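Local atomic coordinates of GTPase activator-like protein (Chaetomium thermophilum, PDB entry 5HIU), a protein that probably stimulates GTP hydrolysis by a small GTPase as the TSC2 component of the tuberous sclerosis complex, this chain being its helical N-terminal part without the GAP domain. Residues Thr144-Leu147 and Asn148-Tyr151; Arg152-Arg155 and Asp156-Leu160; His271-Ser274 and Ile275-Ser279. All coordinates share one frame; numbering follows the deposited sequence.

Interaction 1: residues Thr144-Leu147 and Asn148-Tyr151; sequences TLWL and NQAY
The indole of Trp-146 meets the carboxamide of Gln-149 one helical turn on: OE1 of Gln-149 stands 4.4 Å from CD1 of Trp-146, on an oblique approach to the ring and without a hydrogen bond. The indole also takes an edge-to-face contact from Phe-115. Gln-149 reaches this place because its CG is anti to the carbonyl carbon (chi1 -82°) and its chain runs extended beyond CG, back along the helix. Its other branch, NE2, comes to 4.5 Å from CG of Leu-145, a loose contact on the exposed side. The phenol of Tyr-151 leads away, and only its CB touches the preceding turn, 3.3 Å from O of Leu-147.

Beneath these side chains the main chain is regular i to i+4 helix. N of Gln-149 bonds O of Leu-145 at 3.1 Å, and N of Tyr-151 bonds O of Leu-147 at 2.8 Å; the bond from N of Asn-148 to O of Thr-144 is weak.

Three helices pack against helix 139-163 here: Trp-146 lies on Gln-118 and Leu-122 of helix 115-126, Ala-150 on Leu-184 and Leu-187 of helix 179-198, and Leu-147 on Leu-210 and Met-213 of helix 204-219.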
loop_
_atom_site.group_PDB
_atom_site.type_symbol
_atom_site.label_atom_id
_atom_site.label_comp_id
_atom_site.label_asym_id
_atom_site.label_seq_id
_atom_site.Cartn_x
_atom_site.Cartn_y
_atom_site.Cartn_z
ATOM N N THR A 144 12.276 -8.124 2.809
ATOM C CA THR A 144 12.341 -6.781 3.335
ATOM C C THR A 144 13.661 -6.141 2.972
ATOM O O THR A 144 13.724 -4.966 2.647
ATOM C CB THR A 144 12.155 -6.798 4.852
ATOM O OG1 THR A 144 10.843 -7.307 5.145
ATOM C CG2 THR A 144 12.339 -5.388 5.448
ATOM N N LEU A 145 14.723 -6.918 3.025
ATOM C CA LEU A 145 16.037 -6.410 2.671
ATOM C C LEU A 145 16.026 -5.982 1.202
ATOM O O LEU A 145 16.309 -4.841 0.850
ATOM C CB LEU A 145 17.064 -7.499 2.923
ATOM C CG LEU A 145 18.535 -7.204 2.652
ATOM C CD1 LEU A 145 18.910 -5.774 3.022
ATOM C CD2 LEU A 145 19.372 -8.234 3.411
ATOM N N TRP A 146 15.631 -6.913 0.356
ATOM C CA TRP A 146 15.561 -6.679 -1.069
ATOM C C TRP A 146 14.664 -5.503 -1.484
ATOM O O TRP A 146 14.915 -4.872 -2.505
ATOM C CB TRP A 146 15.071 -7.967 -1.731
ATOM C CG TRP A 146 16.125 -8.993 -1.874
ATOM C CD1 TRP A 146 17.388 -8.969 -1.355
ATOM C CD2 TRP A 146 16.012 -10.204 -2.598
ATOM N NE1 TRP A 146 18.062 -10.100 -1.724
ATOM C CE2 TRP A 146 17.239 -10.870 -2.492
ATOM C CE3 TRP A 146 14.990 -10.787 -3.337
ATOM C CZ2 TRP A 146 17.467 -12.089 -3.078
ATOM C CZ3 TRP A 146 15.215 -12.001 -3.917
ATOM C CH2 TRP A 146 16.452 -12.639 -3.797
ATOM N N LEU A 147 13.614 -5.230 -0.715
ATOM C CA LEU A 147 12.745 -4.104 -1.003
ATOM C C LEU A 147 13.531 -2.823 -0.916
ATOM O O LEU A 147 13.418 -1.951 -1.776
ATOM C CB LEU A 147 11.604 -4.005 0.010
ATOM C CG LEU A 147 10.240 -4.513 -0.404
ATOM C CD1 LEU A 147 9.299 -4.312 0.775
ATOM C CD2 LEU A 147 9.730 -3.780 -1.624
ATOM N N ASN A 148 14.296 -2.702 0.168
ATOM C CA ASN A 148 15.110 -1.528 0.389
ATOM C C ASN A 148 16.053 -1.399 -0.804
ATOM O O ASN A 148 16.039 -0.396 -1.502
ATOM C CB ASN A 148 15.865 -1.667 1.703
ATOM C CG ASN A 148 16.583 -0.390 2.128
ATOM O OD1 ASN A 148 16.082 0.719 1.987
ATOM N ND2 ASN A 148 17.755 -0.557 2.685
ATOM N N GLN A 149 16.824 -2.447 -1.067
ATOM C CA GLN A 149 17.729 -2.451 -2.198
ATOM C C GLN A 149 16.976 -2.052 -3.441
ATOM O O GLN A 149 17.385 -1.113 -4.138
ATOM C CB GLN A 149 18.321 -3.835 -2.431
ATOM C CG GLN A 149 19.508 -4.200 -1.553
ATOM C CD GLN A 149 20.161 -5.515 -1.978
ATOM O OE1 GLN A 149 20.059 -5.953 -3.148
ATOM N NE2 GLN A 149 20.833 -6.163 -1.026
ATOM N N ALA A 150 15.872 -2.748 -3.720
ATOM C CA ALA A 150 15.245 -2.634 -5.040
ATOM C C ALA A 150 14.687 -1.244 -5.246
ATOM O O ALA A 150 14.888 -0.616 -6.289
ATOM C CB ALA A 150 14.160 -3.669 -5.240
ATOM N N TYR A 151 14.004 -0.747 -4.235
ATOM C CA TYR A 151 13.502 0.596 -4.313
ATOM C C TYR A 151 14.650 1.609 -4.505
ATOM O O TYR A 151 14.630 2.377 -5.467
ATOM C CB TYR A 151 12.670 0.952 -3.091
ATOM C CG TYR A 151 12.274 2.382 -3.184
ATOM C CD1 TYR A 151 11.392 2.792 -4.168
ATOM C CD2 TYR A 151 12.835 3.336 -2.349
ATOM C CE1 TYR A 151 11.025 4.106 -4.288
ATOM C CE2 TYR A 151 12.478 4.666 -2.461
ATOM C CZ TYR A 151 11.569 5.043 -3.431
ATOM O OH TYR A 151 11.224 6.361 -3.568
#

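Interaction 2: residues Arg152-Arg155 and Asp156-Leu160; sequences RAAR and DARKL
Ala-154 and Arg-158 form the close side of this turn-to-turn contact. CB of Ala-154 lies over the centre of one face of the Arg-158 guanidinium, 3.7 Å from CZ. The side chain of Arg-158 gets there by folding back along the helix: CG is anti to the carbonyl carbon (chi1 -63°), the chain stays extended from CG to NE, and CD passes 3.1 Å from O of Ala-154. Salt bridges from NE to Asp-181 and from NH1 to Asp-226 hold the flat group in this orientation, with Leu-184 packed alongside.

On the other flank CG of Arg-155 still sits close, 3.1 Å from OD1 of Asp-156, but the charged ends are looser and lie on the solvent side. NE of Arg-155 makes a long salt bridge of 3.5 Å to OD1 of Asp-156, which sits at the guanidinium edge near its plane, while the carboxylate is turned 40° from that plane. The exposed Lys-159 runs beside Arg-155 in the same direction, bringing NZ to 3.6 Å from NE of Arg-155. These like charges would repel, an effect the nearby Asp-156 carboxylate probably offsets in part.

A backbone bond runs within each flank, N of Arg-158 to O of Ala-154 (3.0 Å) and N of Lys-159 to O of Arg-155 (2.8 Å), as in any alpha-helix. This later part of helix 139-163 is tied through Arg-158 to helices 179-198 and 224-240, in a fold consistent with an alpha-solenoid.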
loop_
_atom_site.group_PDB
_atom_site.type_symbol
_atom_site.label_atom_id
_atom_site.label_comp_id
_atom_site.label_asym_id
_atom_site.label_seq_id
_atom_site.Cartn_x
_atom_site.Cartn_y
_atom_site.Cartn_z
ATOM N N ARG A 152 15.643 1.583 -3.614
ATOM C CA ARG A 152 16.828 2.463 -3.725
ATOM C C ARG A 152 17.351 2.535 -5.161
ATOM O O ARG A 152 17.595 3.623 -5.683
ATOM C CB ARG A 152 17.949 1.998 -2.791
ATOM C CG ARG A 152 19.034 3.040 -2.550
ATOM C CD ARG A 152 19.746 2.839 -1.216
ATOM N NE ARG A 152 18.808 2.913 -0.086
ATOM C CZ ARG A 152 18.739 3.894 0.821
ATOM N NH1 ARG A 152 19.573 4.929 0.789
ATOM N NH2 ARG A 152 17.826 3.827 1.792
ATOM N N ALA A 153 17.483 1.374 -5.801
ATOM C CA ALA A 153 18.006 1.306 -7.163
ATOM C C ALA A 153 17.029 1.827 -8.210
ATOM O O ALA A 153 17.437 2.245 -9.290
ATOM C CB ALA A 153 18.426 -0.113 -7.506
ATOM N N ALA A 154 15.737 1.800 -7.925
ATOM C CA ALA A 154 14.794 2.358 -8.887
ATOM C C ALA A 154 14.804 3.858 -8.788
ATOM O O ALA A 154 14.763 4.539 -9.800
ATOM C CB ALA A 154 13.393 1.820 -8.667
ATOM N N ARG A 155 14.885 4.372 -7.568
ATOM C CA ARG A 155 14.788 5.803 -7.359
ATOM C C ARG A 155 15.964 6.490 -8.014
ATOM O O ARG A 155 15.823 7.562 -8.618
ATOM C CB ARG A 155 14.721 6.156 -5.869
ATOM C CG ARG A 155 16.034 6.558 -5.224
ATOM C CD ARG A 155 15.761 7.032 -3.819
ATOM N NE ARG A 155 16.969 7.130 -3.011
ATOM C CZ ARG A 155 16.974 7.255 -1.684
ATOM N NH1 ARG A 155 15.833 7.286 -0.992
ATOM N NH2 ARG A 155 18.132 7.346 -1.042
ATOM N N ASP A 156 17.125 5.865 -7.882
ATOM C CA ASP A 156 18.333 6.417 -8.445
ATOM C C ASP A 156 18.203 6.460 -9.969
ATOM O O ASP A 156 18.332 7.535 -10.562
ATOM C CB ASP A 156 19.555 5.622 -7.973
ATOM C CG ASP A 156 19.796 5.745 -6.455
ATOM O OD1 ASP A 156 19.057 6.482 -5.762
ATOM O OD2 ASP A 156 20.730 5.093 -5.949
ATOM N N ALA A 157 17.889 5.328 -10.597
ATOM C CA ALA A 157 17.663 5.279 -12.052
ATOM C C ALA A 157 16.752 6.400 -12.521
ATOM O O ALA A 157 17.033 7.067 -13.519
ATOM C CB ALA A 157 17.062 3.946 -12.457
ATOM N N ARG A 158 15.667 6.599 -11.781
ATOM C CA ARG A 158 14.678 7.627 -12.073
ATOM C C ARG A 158 15.203 9.056 -11.846
ATOM O O ARG A 158 14.741 9.991 -12.497
ATOM C CB ARG A 158 13.448 7.413 -11.196
ATOM C CG ARG A 158 12.692 6.110 -11.412
ATOM C CD ARG A 158 11.931 5.696 -10.147
ATOM N NE ARG A 158 11.197 4.445 -10.340
ATOM C CZ ARG A 158 10.382 3.869 -9.450
ATOM N NH1 ARG A 158 10.157 4.412 -8.260
ATOM N NH2 ARG A 158 9.783 2.726 -9.759
ATOM N N LYS A 159 16.128 9.227 -10.898
ATOM C CA LYS A 159 16.778 10.526 -10.666
ATOM C C LYS A 159 17.661 10.872 -11.842
ATOM O O LYS A 159 17.609 11.978 -12.379
ATOM C CB LYS A 159 17.638 10.515 -9.394
ATOM C CG LYS A 159 16.842 10.697 -8.114
ATOM C CD LYS A 159 17.688 10.517 -6.860
ATOM C CE LYS A 159 16.817 10.620 -5.612
ATOM N NZ LYS A 159 17.584 10.469 -4.343
ATOM N N LEU A 160 18.467 9.901 -12.237
ATOM C CA LEU A 160 19.417 10.084 -13.313
ATOM C C LEU A 160 18.705 10.077 -14.651
ATOM O O LEU A 160 19.279 10.504 -15.646
ATOM C CB LEU A 160 20.487 8.989 -13.274
ATOM C CG LEU A 160 21.202 8.882 -11.921
ATOM C CD1 LEU A 160 22.052 7.619 -11.833
ATOM C CD2 LEU A 160 22.010 10.148 -11.644
#

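Interaction 3: residues His271-Ser274 and Ile275-Ser279; sequences HTIS and IICRS
Ser-274 and Arg-278 meet chiefly through the carbonyl of Ser-274. Its O receives N of Arg-278 at 2.9 Å and a second, weak bond from NE of the same residue at 3.3 Å. That second bond depends on the bend of the arginine chain at chi3 (-73°), which folds NE back over the last turn and leaves the carbonyl oxygen near the edge of the guanidinium. NH2 comes no closer than 3.6 Å to OG of Ser-274. OG itself lies between the backbone N and the carbonyl carbon (chi1 46°), a rotation that turns it back along the helix to bond O of Trp-270 and brings it to O of His-271, where the very short 2.5 Å separation is doubtful as a length. Tyr-331 packs against both Ser-274 and Arg-278.

Arg-278 is where helical backbone angles end, so this is the C-terminal turn of helix 266-277 and the start of a short interhelical turn to helix 281-294, as between the stacked helices of an alpha-solenoid. Ser-279 works at both ends of the link: its OG donates to O of Ile-276 at 2.8 Å and also caps N of His-281.

Ile-275 touches His-271 through its CG1 branch. CG1 passes 3.5 Å from O of His-271, and CD1 goes on to lie 3.7 Å from ND1 of His-271, approaching the imidazole obliquely. Ile-275 also packs on Val-238 of helix 224-240.

Ile-273 faces the interior, with CG2 4.0 Å from SG of Cys-277. Ile-273 packs on Leu-255 of helix 245-261, whereas Cys-277 touches Thr-285 of helix 281-294.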
loop_
_atom_site.group_PDB
_atom_site.type_symbol
_atom_site.label_atom_id
_atom_site.label_comp_id
_atom_site.label_asym_id
_atom_site.label_seq_id
_atom_site.Cartn_x
_atom_site.Cartn_y
_atom_site.Cartn_z
ATOM N N HIS A 271 -10.638 0.151 -1.131
ATOM C CA HIS A 271 -10.817 -1.297 -0.982
ATOM C C HIS A 271 -9.999 -1.798 0.200
ATOM O O HIS A 271 -10.479 -2.497 1.099
ATOM C CB HIS A 271 -10.414 -2.004 -2.262
ATOM C CG HIS A 271 -10.880 -3.415 -2.320
ATOM N ND1 HIS A 271 -10.148 -4.462 -1.795
ATOM C CD2 HIS A 271 -12.013 -3.958 -2.821
ATOM C CE1 HIS A 271 -10.805 -5.589 -1.977
ATOM N NE2 HIS A 271 -11.937 -5.311 -2.601
ATOM N N THR A 272 -8.750 -1.386 0.228
ATOM C CA THR A 272 -7.877 -1.795 1.304
ATOM C C THR A 272 -8.329 -1.198 2.629
ATOM O O THR A 272 -8.308 -1.884 3.650
ATOM C CB THR A 272 -6.411 -1.466 0.970
ATOM O OG1 THR A 272 -6.079 -2.064 -0.292
ATOM C CG2 THR A 272 -5.495 -2.013 2.008
ATOM N N ILE A 273 -8.760 0.058 2.625
ATOM C CA ILE A 273 -9.204 0.672 3.870
ATOM C C ILE A 273 -10.484 -0.026 4.328
ATOM O O ILE A 273 -10.707 -0.144 5.542
ATOM C CB ILE A 273 -9.404 2.201 3.736
ATOM C CG1 ILE A 273 -8.057 2.905 3.627
ATOM C CG2 ILE A 273 -10.125 2.794 4.942
ATOM C CD1 ILE A 273 -8.176 4.303 3.057
ATOM N N SER A 274 -11.321 -0.492 3.386
ATOM C CA SER A 274 -12.587 -1.092 3.786
ATOM C C SER A 274 -12.305 -2.360 4.552
ATOM O O SER A 274 -12.864 -2.585 5.637
ATOM C CB SER A 274 -13.524 -1.362 2.607
ATOM O OG SER A 274 -12.834 -1.975 1.537
ATOM N N ILE A 275 -11.404 -3.175 4.008
ATOM C CA ILE A 275 -11.025 -4.415 4.666
ATOM C C ILE A 275 -10.625 -4.088 6.096
ATOM O O ILE A 275 -11.180 -4.645 7.041
ATOM C CB ILE A 275 -9.883 -5.121 3.921
ATOM C CG1 ILE A 275 -10.415 -5.707 2.610
ATOM C CG2 ILE A 275 -9.282 -6.211 4.784
ATOM C CD1 ILE A 275 -9.376 -5.893 1.520
ATOM N N ILE A 276 -9.695 -3.158 6.260
ATOM C CA ILE A 276 -9.219 -2.804 7.598
ATOM C C ILE A 276 -10.376 -2.363 8.517
ATOM O O ILE A 276 -10.414 -2.703 9.717
ATOM C CB ILE A 276 -8.161 -1.684 7.542
ATOM C CG1 ILE A 276 -6.943 -2.148 6.754
ATOM C CG2 ILE A 276 -7.739 -1.273 8.951
ATOM C CD1 ILE A 276 -5.999 -1.037 6.363
ATOM N N CYS A 277 -11.301 -1.595 7.951
ATOM C CA CYS A 277 -12.424 -1.055 8.715
ATOM C C CYS A 277 -13.365 -2.143 9.220
ATOM O O CYS A 277 -13.860 -2.068 10.348
ATOM C CB CYS A 277 -13.196 -0.045 7.878
ATOM S SG CYS A 277 -12.433 1.584 7.965
ATOM N N ARG A 278 -13.589 -3.155 8.384
ATOM C CA ARG A 278 -14.452 -4.262 8.740
ATOM C C ARG A 278 -13.753 -5.323 9.602
ATOM O O ARG A 278 -14.254 -6.434 9.739
ATOM C CB ARG A 278 -15.009 -4.894 7.468
ATOM C CG ARG A 278 -15.994 -4.004 6.737
ATOM C CD ARG A 278 -16.388 -4.624 5.411
ATOM N NE ARG A 278 -15.282 -4.516 4.468
ATOM C CZ ARG A 278 -15.041 -5.353 3.463
ATOM N NH1 ARG A 278 -15.829 -6.395 3.240
ATOM N NH2 ARG A 278 -13.989 -5.145 2.675
ATOM N N SER A 279 -12.616 -4.976 10.199
ATOM C CA SER A 279 -11.775 -5.934 10.909
ATOM C C SER A 279 -11.679 -5.464 12.343
ATOM O O SER A 279 -12.200 -4.402 12.678
ATOM C CB SER A 279 -10.374 -5.966 10.291
ATOM O OG SER A 279 -9.508 -5.057 10.963
#

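Interactions 1 and 2 follow one another on helix 139-163, with centres 13 Å apart, and they touch where CE1 of Tyr-151 packs 4.1 Å from NH1 of Arg-158. Together they trace this helix from a partly buried stretch to a more exposed one, both flanked by helix 179-198. Interaction 3 comes later in the chain, at the end of helix 266-277; its centre is about 27 Å from that of interaction 1 and about 33 Å from that of interaction 2. Helix 224-240 intervenes in sequence and touches both interaction 2 and interaction 3. Interactions 1 and 3 do not touch, their nearest atoms being about 15 Å apart, which is consistent with separate places along an elongated helical solenoid.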